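Local structure of conserved protein with 2 CBS domains (Pyrobaculum aerophilum, 2RIH) at residues Ile5-Arg13 and Val83-Ala92; Lys48-Arg57 and Arg102-Leu113. The protein binds AMP through a pair of CBS domains that form a Bateman module, and probably serves as a nucleotide-sensing protein in this hyperthermophilic archaeon. All coordinates share one frame; numbering follows the deposited sequence.

Contact 1. Residues Ile5-Arg13 and Val83-Ala92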
loop_
_atom_site.group_PDB
_atom_site.type_symbol
_atom_site.label_atom_id
_atom_site.label_comp_id
_atom_site.label_asym_id
_atom_site.label_seq_id
_atom_site.Cartn_x
_atom_site.Cartn_y
_atom_site.Cartn_z
ATOM N N ILE A 5 16.449 13.520 10.649
ATOM C CA ILE A 5 15.103 13.031 11.084
ATOM C C ILE A 5 15.169 11.526 11.360
ATOM O O ILE A 5 15.647 10.757 10.524
ATOM C CB ILE A 5 14.011 13.327 10.032
ATOM C CG1 ILE A 5 13.920 14.836 9.770
ATOM C CG2 ILE A 5 12.661 12.777 10.489
ATOM C CD1 ILE A 5 12.946 15.231 8.669
ATOM N N ARG A 6 14.712 11.134 12.548
ATOM C CA ARG A 6 14.682 9.735 12.993
ATOM C C ARG A 6 13.318 9.110 12.735
ATOM O O ARG A 6 12.306 9.812 12.710
ATOM C CB ARG A 6 14.960 9.648 14.497
ATOM C CG ARG A 6 16.376 9.341 14.860
ATOM C CD ARG A 6 17.303 10.493 14.636
ATOM N NE ARG A 6 18.688 10.056 14.763
ATOM C CZ ARG A 6 19.748 10.819 14.519
ATOM N NH1 ARG A 6 19.602 12.088 14.146
ATOM N NH2 ARG A 6 20.965 10.308 14.657
ATOM N N THR A 7 13.292 7.786 12.590
ATOM C CA THR A 7 12.052 7.051 12.310
ATOM C C THR A 7 10.978 7.281 13.382
ATOM O O THR A 7 9.803 7.429 13.062
ATOM C CB THR A 7 12.305 5.520 12.137
ATOM O OG1 THR A 7 12.883 4.980 13.330
ATOM C CG2 THR A 7 13.232 5.250 10.968
ATOM N N SER A 8 11.404 7.341 14.642
ATOM C CA SER A 8 10.516 7.598 15.778
ATOM C C SER A 8 9.718 8.903 15.652
ATOM O O SER A 8 8.596 8.996 16.137
ATOM C CB SER A 8 11.329 7.636 17.074
ATOM O OG SER A 8 12.277 8.694 17.048
ATOM N N GLU A 9 10.305 9.900 14.993
ATOM C CA GLU A 9 9.674 11.203 14.812
ATOM C C GLU A 9 8.453 11.174 13.888
ATOM O O GLU A 9 7.654 12.114 13.885
ATOM C CB GLU A 9 10.691 12.208 14.262
ATOM C CG GLU A 9 11.890 12.436 15.157
ATOM C CD GLU A 9 12.878 13.419 14.578
ATOM O OE1 GLU A 9 12.447 14.512 14.145
ATOM O OE2 GLU A 9 14.088 13.106 14.567
ATOM N N LEU A 10 8.328 10.117 13.090
ATOM C CA LEU A 10 7.244 9.996 12.113
ATOM C C LEU A 10 6.199 8.947 12.489
ATOM O O LEU A 10 5.320 8.645 11.692
ATOM C CB LEU A 10 7.816 9.655 10.737
ATOM C CG LEU A 10 8.954 10.547 10.236
ATOM C CD1 LEU A 10 9.390 10.100 8.849
ATOM C CD2 LEU A 10 8.564 12.042 10.240
ATOM N N LEU A 11 6.292 8.389 13.692
ATOM C CA LEU A 11 5.330 7.389 14.136
ATOM C C LEU A 11 4.041 8.090 14.562
ATOM O O LEU A 11 4.071 9.073 15.287
ATOM C CB LEU A 11 5.913 6.545 15.270
ATOM C CG LEU A 11 7.111 5.659 14.880
ATOM C CD1 LEU A 11 7.716 4.999 16.110
ATOM C CD2 LEU A 11 6.705 4.607 13.858
ATOM N N LYS A 12 2.905 7.572 14.115
ATOM C CA LYS A 12 1.637 8.262 14.315
ATOM C C LYS A 12 0.768 7.662 15.429
ATOM O O LYS A 12 0.387 8.378 16.351
ATOM C CB LYS A 12 0.918 8.400 12.970
ATOM C CG LYS A 12 1.563 9.519 12.139
ATOM C CD LYS A 12 1.256 9.487 10.670
ATOM C CE LYS A 12 2.065 10.568 9.929
ATOM N NZ LYS A 12 3.561 10.323 9.894
ATOM N N ARG A 13 0.486 6.364 15.352
ATOM C CA ARG A 13 -0.343 5.667 16.338
ATOM C C ARG A 13 0.342 4.387 16.814
ATOM O O ARG A 13 1.327 3.951 16.217
ATOM C CB ARG A 13 -1.701 5.317 15.724
ATOM C CG ARG A 13 -2.536 6.516 15.290
ATOM C CD ARG A 13 -2.981 7.354 16.490
ATOM N NE ARG A 13 -3.802 8.487 16.079
ATOM C CZ ARG A 13 -3.332 9.649 15.614
ATOM N NH1 ARG A 13 -4.184 10.600 15.271
ATOM N NH2 ARG A 13 -2.029 9.878 15.496
ATOM N N VAL A 83 13.738 -1.598 11.421
ATOM C CA VAL A 83 14.693 -0.514 11.633
ATOM C C VAL A 83 14.608 -0.110 13.093
ATOM O O VAL A 83 13.650 -0.451 13.780
ATOM C CB VAL A 83 14.417 0.723 10.737
ATOM C CG1 VAL A 83 14.635 0.372 9.278
ATOM C CG2 VAL A 83 13.004 1.273 10.972
ATOM N N LEU A 84 15.625 0.602 13.562
ATOM C CA LEU A 84 15.630 1.140 14.917
ATOM C C LEU A 84 14.845 2.444 14.967
ATOM O O LEU A 84 14.791 3.176 13.979
ATOM C CB LEU A 84 17.064 1.383 15.406
ATOM C CG LEU A 84 17.953 0.160 15.601
ATOM C CD1 LEU A 84 19.410 0.599 15.743
ATOM C CD2 LEU A 84 17.503 -0.668 16.819
ATOM N N ASP A 85 14.225 2.718 16.117
ATOM C CA ASP A 85 13.549 3.995 16.375
ATOM C C ASP A 85 14.504 5.202 16.273
ATOM O O ASP A 85 14.074 6.332 16.009
ATOM C CB ASP A 85 12.835 3.978 17.744
ATOM C CG ASP A 85 13.770 3.655 18.916
ATOM O OD1 ASP A 85 14.899 3.166 18.706
ATOM O OD2 ASP A 85 13.353 3.878 20.070
ATOM N N THR A 86 15.794 4.935 16.464
ATOM C CA THR A 86 16.860 5.930 16.386
ATOM C C THR A 86 17.547 6.031 15.011
ATOM O O THR A 86 18.407 6.892 14.816
ATOM C CB THR A 86 17.961 5.590 17.408
ATOM O OG1 THR A 86 18.365 4.228 17.217
ATOM C CG2 THR A 86 17.453 5.781 18.841
ATOM N N ASP A 87 17.201 5.152 14.073
ATOM C CA ASP A 87 17.736 5.240 12.712
ATOM C C ASP A 87 17.199 6.462 11.977
ATOM O O ASP A 87 16.045 6.838 12.181
ATOM C CB ASP A 87 17.370 4.000 11.882
ATOM C CG ASP A 87 18.245 2.803 12.196
ATOM O OD1 ASP A 87 19.346 2.996 12.748
ATOM O OD2 ASP A 87 17.821 1.671 11.885
ATOM N N PRO A 88 18.047 7.098 11.147
ATOM C CA PRO A 88 17.561 8.124 10.240
ATOM C C PRO A 88 16.580 7.549 9.221
ATOM O O PRO A 88 16.694 6.389 8.825
ATOM C CB PRO A 88 18.829 8.634 9.543
ATOM C CG PRO A 88 19.853 7.581 9.759
ATOM C CD PRO A 88 19.508 6.915 11.044
ATOM N N VAL A 89 15.630 8.367 8.799
ATOM C CA VAL A 89 14.570 7.904 7.913
ATOM C C VAL A 89 15.076 7.334 6.573
ATOM O O VAL A 89 14.369 6.542 5.950
ATOM C CB VAL A 89 13.512 9.012 7.680
ATOM C CG1 VAL A 89 12.851 9.394 9.007
ATOM C CG2 VAL A 89 14.129 10.232 7.013
ATOM N N HIS A 90 16.286 7.705 6.142
ATOM C CA HIS A 90 16.833 7.184 4.885
ATOM C C HIS A 90 17.134 5.686 4.970
ATOM O O HIS A 90 17.086 4.983 3.955
ATOM C CB HIS A 90 18.071 7.979 4.412
ATOM C CG HIS A 90 19.337 7.666 5.154
ATOM N ND1 HIS A 90 20.092 6.543 4.897
ATOM C CD2 HIS A 90 20.005 8.354 6.113
ATOM C CE1 HIS A 90 21.156 6.537 5.681
ATOM N NE2 HIS A 90 21.130 7.629 6.426
ATOM N N VAL A 91 17.432 5.206 6.181
ATOM C CA VAL A 91 17.627 3.780 6.423
ATOM C C VAL A 91 16.325 2.998 6.195
ATOM O O VAL A 91 16.363 1.885 5.668
ATOM C CB VAL A 91 18.164 3.502 7.849
ATOM C CG1 VAL A 91 18.142 2.009 8.152
ATOM C CG2 VAL A 91 19.572 4.053 8.002
ATOM N N ALA A 92 15.186 3.577 6.586
ATOM C CA ALA A 92 13.879 2.932 6.383
ATOM C C ALA A 92 13.506 2.905 4.905
ATOM O O ALA A 92 13.105 1.860 4.384
ATOM C CB ALA A 92 12.797 3.635 7.183
#
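Thr7 grips the turn Leu84-Asp87 at two points: its OG1 donates to Leu84 O at 2.7 Å, and its backbone N meets Asp87 O at 2.9 Å, nearly in line with the carbonyl (C=O...N 178°). The N-terminal segment of a two-CBS-domain chain thus docks on the second CBS motif, where strand 82-84 passes through a type I turn into helix 89-99. OG1 of Thr7 sits between its own backbone N and carbonyl carbon (chi1 60°), a rotamer that aims the hydroxyl at the turn and leaves CG2 for the hydrophobic side. Leu84 O also accepts from Asp87 N, the closing bond of the turn, and is therefore held by two donors. Further backbone bonds flank Thr7. Val89 N donates to Ile5 O at 2.9 Å, and with Thr7 N to Asp87 O this makes a single beta bridge between Arg6 and Pro88; Ser8 N reaches Asp85 O at 3.2 Å. Arg6, bent at chi2, lays CG and NE against Thr86 O, NE donating from above the carbonyl plane at 3.2 Å. Asp87 OD2 accepts from Leu84 N, tying the last residue of the turn back to the first. Beneath this polar seam, CG2 of Thr7 packs on Val83 and Ala92, and the Thr7 side chain also touches Val106 and Leu117 of the neighbouring strands. Helix 126-134 and Leu122 close over the other end, where Val89 CG1 lies 3.7 Å from Ile5 CG2 and 3.5 Å from Leu10 CD1, the Leu10 side chain crossing that of Val89 at about a right angle.

Contact 2. Residues Lys48-Arg57 and Arg102-Leu113. With SO4 (sulfate ion), chain C; SO4 (sulfate ion), chain F; SO4 (sulfate ion), chain D.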
loop_
_atom_site.group_PDB
_atom_site.type_symbol
_atom_site.label_atom_id
_atom_site.label_comp_id
_atom_site.label_asym_id
_atom_site.label_seq_id
_atom_site.Cartn_x
_atom_site.Cartn_y
_atom_site.Cartn_z
ATOM N N LYS A 48 5.808 -7.907 23.136
ATOM C CA LYS A 48 6.658 -6.826 22.645
ATOM C C LYS A 48 7.606 -7.266 21.531
ATOM O O LYS A 48 8.134 -6.419 20.815
ATOM C CB LYS A 48 7.468 -6.220 23.793
ATOM C CG LYS A 48 6.613 -5.497 24.829
ATOM C CD LYS A 48 7.396 -4.391 25.531
ATOM C CE LYS A 48 8.101 -4.875 26.773
ATOM N NZ LYS A 48 7.235 -4.723 27.980
ATOM N N ARG A 49 7.798 -8.581 21.390
ATOM C CA ARG A 49 8.745 -9.138 20.426
ATOM C C ARG A 49 8.069 -9.507 19.097
ATOM O O ARG A 49 7.229 -10.400 19.056
ATOM C CB ARG A 49 9.432 -10.375 21.022
ATOM C CG ARG A 49 10.734 -10.747 20.323
ATOM C CD ARG A 49 11.479 -11.886 21.020
ATOM N NE ARG A 49 11.021 -13.208 20.582
ATOM C CZ ARG A 49 10.268 -14.053 21.293
ATOM N NH1 ARG A 49 9.851 -13.754 22.522
ATOM N NH2 ARG A 49 9.927 -15.224 20.760
ATOM N N PRO A 50 8.420 -8.803 17.998
ATOM C CA PRO A 50 7.881 -9.193 16.679
ATOM C C PRO A 50 8.432 -10.520 16.176
ATOM O O PRO A 50 9.636 -10.773 16.291
ATOM C CB PRO A 50 8.347 -8.066 15.745
ATOM C CG PRO A 50 8.751 -6.968 16.615
ATOM C CD PRO A 50 9.251 -7.593 17.883
ATOM N N VAL A 51 7.556 -11.370 15.646
ATOM C CA VAL A 51 7.990 -12.636 15.039
ATOM C C VAL A 51 7.604 -12.706 13.562
ATOM O O VAL A 51 8.204 -13.447 12.791
ATOM C CB VAL A 51 7.473 -13.867 15.829
ATOM C CG1 VAL A 51 8.061 -13.854 17.259
ATOM C CG2 VAL A 51 5.954 -13.918 15.862
ATOM N N ALA A 52 6.623 -11.908 13.155
ATOM C CA ALA A 52 6.160 -11.940 11.782
ATOM C C ALA A 52 5.340 -10.711 11.482
ATOM O O ALA A 52 4.920 -9.998 12.397
ATOM C CB ALA A 52 5.328 -13.205 11.535
ATOM N N VAL A 53 5.117 -10.473 10.194
ATOM C CA VAL A 53 4.243 -9.407 9.736
ATOM C C VAL A 53 3.261 -9.934 8.694
ATOM O O VAL A 53 3.579 -10.849 7.921
ATOM C CB VAL A 53 5.041 -8.197 9.169
ATOM C CG1 VAL A 53 5.932 -7.610 10.258
ATOM C CG2 VAL A 53 5.870 -8.580 7.919
ATOM N N VAL A 54 2.063 -9.355 8.710
ATOM C CA VAL A 54 1.028 -9.621 7.728
ATOM C C VAL A 54 0.506 -8.283 7.227
ATOM O O VAL A 54 0.023 -7.467 8.013
ATOM C CB VAL A 54 -0.153 -10.418 8.337
ATOM C CG1 VAL A 54 -1.216 -10.701 7.274
ATOM C CG2 VAL A 54 0.342 -11.713 8.952
ATOM N N SER A 55 0.631 -8.040 5.927
ATOM C CA SER A 55 0.087 -6.825 5.343
ATOM C C SER A 55 -1.169 -7.131 4.543
ATOM O O SER A 55 -1.486 -8.292 4.264
ATOM C CB SER A 55 1.117 -6.141 4.454
ATOM O OG SER A 55 1.429 -6.957 3.351
ATOM N N GLU A 56 -1.886 -6.070 4.200
ATOM C CA GLU A 56 -3.039 -6.142 3.315
ATOM C C GLU A 56 -2.690 -6.823 1.990
ATOM O O GLU A 56 -3.552 -7.433 1.350
ATOM C CB GLU A 56 -3.592 -4.735 3.067
ATOM C CG GLU A 56 -2.624 -3.775 2.420
ATOM C CD GLU A 56 -3.108 -2.342 2.460
ATOM O OE1 GLU A 56 -2.262 -1.444 2.573
ATOM O OE2 GLU A 56 -4.326 -2.111 2.389
ATOM N N ARG A 57 -1.428 -6.714 1.583
ATOM C CA ARG A 57 -0.949 -7.412 0.404
ATOM C C ARG A 57 -0.943 -8.932 0.565
ATOM O O ARG A 57 -1.239 -9.663 -0.384
ATOM C CB ARG A 57 0.443 -6.931 0.020
ATOM C CG ARG A 57 0.912 -7.588 -1.257
ATOM C CD ARG A 57 1.723 -6.661 -2.116
ATOM N NE ARG A 57 0.948 -5.491 -2.515
ATOM C CZ ARG A 57 1.388 -4.572 -3.365
ATOM N NH1 ARG A 57 2.581 -4.699 -3.933
ATOM N NH2 ARG A 57 0.628 -3.530 -3.648
ATOM N N ARG A 102 6.503 -1.757 1.516
ATOM C CA ARG A 102 6.018 -0.405 1.725
ATOM C C ARG A 102 5.863 -0.070 3.193
ATOM O O ARG A 102 5.291 0.959 3.538
ATOM C CB ARG A 102 4.711 -0.207 0.971
ATOM C CG ARG A 102 4.898 -0.227 -0.529
ATOM C CD ARG A 102 3.561 -0.247 -1.228
ATOM N NE ARG A 102 2.780 -1.376 -0.741
ATOM C CZ ARG A 102 1.458 -1.467 -0.811
ATOM N NH1 ARG A 102 0.742 -0.511 -1.391
ATOM N NH2 ARG A 102 0.856 -2.533 -0.301
ATOM N N HIS A 103 6.380 -0.947 4.047
ATOM C CA HIS A 103 6.376 -0.758 5.494
ATOM C C HIS A 103 7.673 -1.293 6.066
ATOM O O HIS A 103 8.337 -2.109 5.434
ATOM C CB HIS A 103 5.222 -1.534 6.148
ATOM C CG HIS A 103 3.863 -1.050 5.748
ATOM N ND1 HIS A 103 3.215 -1.511 4.621
ATOM C CD2 HIS A 103 3.030 -0.151 6.322
ATOM C CE1 HIS A 103 2.041 -0.913 4.522
ATOM N NE2 HIS A 103 1.907 -0.079 5.535
ATOM N N VAL A 104 8.029 -0.806 7.254
ATOM C CA VAL A 104 9.067 -1.412 8.079
ATOM C C VAL A 104 8.597 -1.389 9.523
ATOM O O VAL A 104 7.877 -0.472 9.955
ATOM C CB VAL A 104 10.466 -0.721 7.984
ATOM C CG1 VAL A 104 11.097 -0.969 6.634
ATOM C CG2 VAL A 104 10.376 0.771 8.297
ATOM N N VAL A 105 8.999 -2.416 10.259
ATOM C CA VAL A 105 8.719 -2.511 11.682
ATOM C C VAL A 105 9.789 -1.712 12.422
ATOM O O VAL A 105 10.981 -1.927 12.208
ATOM C CB VAL A 105 8.704 -3.987 12.132
ATOM C CG1 VAL A 105 8.504 -4.101 13.640
ATOM C CG2 VAL A 105 7.611 -4.740 11.392
ATOM N N VAL A 106 9.367 -0.757 13.249
ATOM C CA VAL A 106 10.298 0.030 14.050
ATOM C C VAL A 106 10.438 -0.612 15.422
ATOM O O VAL A 106 9.447 -0.846 16.109
ATOM C CB VAL A 106 9.835 1.501 14.216
ATOM C CG1 VAL A 106 10.878 2.307 14.968
ATOM C CG2 VAL A 106 9.561 2.142 12.853
ATOM N N VAL A 107 11.675 -0.897 15.812
ATOM C CA VAL A 107 11.966 -1.495 17.110
ATOM C C VAL A 107 13.001 -0.647 17.846
ATOM O O VAL A 107 13.656 0.208 17.244
ATOM C CB VAL A 107 12.459 -2.958 16.973
ATOM C CG1 VAL A 107 11.363 -3.841 16.356
ATOM C CG2 VAL A 107 13.756 -3.038 16.153
ATOM N N ASN A 108 13.106 -0.849 19.157
ATOM C CA ASN A 108 14.126 -0.177 19.951
ATOM C C ASN A 108 15.364 -1.059 20.082
ATOM O O ASN A 108 15.375 -2.191 19.591
ATOM C CB ASN A 108 13.576 0.250 21.324
ATOM C CG ASN A 108 13.145 -0.919 22.200
ATOM O OD1 ASN A 108 13.617 -2.052 22.052
ATOM N ND2 ASN A 108 12.257 -0.632 23.147
ATOM N N LYS A 109 16.396 -0.532 20.740
ATOM C CA LYS A 109 17.673 -1.242 20.949
ATOM C C LYS A 109 17.523 -2.608 21.633
ATOM O O LYS A 109 18.407 -3.465 21.512
ATOM C CB LYS A 109 18.642 -0.373 21.761
ATOM C CG LYS A 109 18.082 0.085 23.102
ATOM C CD LYS A 109 19.110 0.792 23.951
ATOM C CE LYS A 109 18.452 1.402 25.186
ATOM N NZ LYS A 109 17.841 0.377 26.098
ATOM N N ASN A 110 16.417 -2.799 22.353
ATOM C CA ASN A 110 16.120 -4.063 23.026
ATOM C C ASN A 110 15.216 -4.986 22.203
ATOM O O ASN A 110 14.738 -6.006 22.710
ATOM C CB ASN A 110 15.500 -3.793 24.406
ATOM C CG ASN A 110 16.500 -3.211 25.393
ATOM O OD1 ASN A 110 17.710 -3.235 25.163
ATOM N ND2 ASN A 110 15.995 -2.697 26.509
ATOM N N GLY A 111 14.983 -4.622 20.941
ATOM C CA GLY A 111 14.216 -5.450 20.008
ATOM C C GLY A 111 12.713 -5.415 20.202
ATOM O O GLY A 111 11.989 -6.208 19.603
ATOM N N GLU A 112 12.237 -4.490 21.025
ATOM C CA GLU A 112 10.810 -4.372 21.297
ATOM C C GLU A 112 10.148 -3.531 20.217
ATOM O O GLU A 112 10.758 -2.609 19.672
ATOM C CB GLU A 112 10.578 -3.752 22.675
ATOM C CG GLU A 112 11.188 -4.568 23.808
ATOM C CD GLU A 112 11.273 -3.815 25.122
ATOM O OE1 GLU A 112 11.246 -2.565 25.118
ATOM O OE2 GLU A 112 11.380 -4.486 26.163
ATOM N N LEU A 113 8.900 -3.871 19.910
ATOM C CA LEU A 113 8.104 -3.143 18.929
ATOM C C LEU A 113 7.795 -1.728 19.411
ATOM O O LEU A 113 7.272 -1.540 20.501
ATOM C CB LEU A 113 6.800 -3.896 18.675
ATOM C CG LEU A 113 5.777 -3.291 17.716
ATOM C CD1 LEU A 113 6.319 -3.192 16.294
ATOM C CD2 LEU A 113 4.526 -4.141 17.763
HETATM S S SO4 C . 3.564 -4.111 1.998
HETATM O O1 SO4 C . 4.141 -3.787 0.700
HETATM O O2 SO4 C . 4.412 -3.532 3.042
HETATM O O3 SO4 C . 2.227 -3.541 2.140
HETATM O O4 SO4 C . 3.512 -5.551 2.118
HETATM S S SO4 F . 2.121 -0.354 -5.359
HETATM O O1 SO4 F . 0.915 -0.251 -6.172
HETATM O O2 SO4 F . 3.262 0.149 -6.103
HETATM O O3 SO4 F . 1.972 0.437 -4.158
HETATM O O4 SO4 F . 2.344 -1.743 -5.018
HETATM S S SO4 D . -0.557 2.695 5.469
HETATM O O1 SO4 D . 0.292 2.888 4.307
HETATM O O2 SO4 D . -0.235 3.699 6.475
HETATM O O3 SO4 D . -1.947 2.865 5.100
HETATM O O4 SO4 D . -0.358 1.369 6.015
#
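Strands 50-55 and 103-107 run roughly antiparallel (149°) with axes 9.5 Å apart, too far for strand pairing, so side chains fill the space between the two CBS sheets, and the one backbone hydrogen bond between the two segments, Leu113 N to Lys48 O at 2.8 Å, lies beyond these strands at one end. There the Lys48 and Glu112 chains run alongside each other in the same direction, CE 3.4 Å from OE2, while Asn108 ND2 holds Glu112 OE1. Further in, the Pro50 ring sets CG against Val105, Val107 and Leu113, and Val53 passes Val105 in the opposite sense, CG1 3.5 Å from CG2. The far end is polar and lined with AMP-binding residues, here occupied by sulfate ions. Arg102 bends at chi3, which turns NE onto O1 of one sulfate (3.1 Å, N-H...O 174°) and brings NH2 to O3 of the same ion; its backbone N and His103 ND1 both donate to O2, and Ser55 OG donates to O4. Through its other ring nitrogen, His103 NE2 donates to O4 of another sulfate at 2.7 Å. Arg57 lays its guanidinium on that of Arg102, centres 4.0 Å apart and planes at 30°, and its NH2 donates at 2.8 Å to O4 of a third sulfate, which Arg102 NH1 reaches weakly. Glu56 of the second subunit forms salt bridges with both arginines. A leucine at Arg102 would probably leave the first sulfate without two of its donors and deprive Glu56 of the second subunit of a charged mate. Arginines stacked among anions and carboxylates at the dimer interface are consistent with a pocket built for the phosphate of AMP, the positive charge of the arginines probably being balanced by ligand and neighbouring subunit.

The segments alternate along the chain, in the order 5-13, 48-57, 83-92, 102-113, so the two contacts interlock in sequence. Their centres lie 13 Å apart, and the sheet of the second CBS motif joins them: strands 82-84 of contact 1 and 103-107 of contact 2 are parallel neighbours, connected through helix 89-99. Val83 O with Val107 N, and Asp85 N with Val107 O, make probable hydrogen bonds between the two contacts, and Asp85 packs on Val106. Contact 1 ties the N-terminal segment to the second motif, at the periphery, whereas contact 2 brings the two motifs' sheets together near the chain's centre, with AMP-binding residues at one end of it.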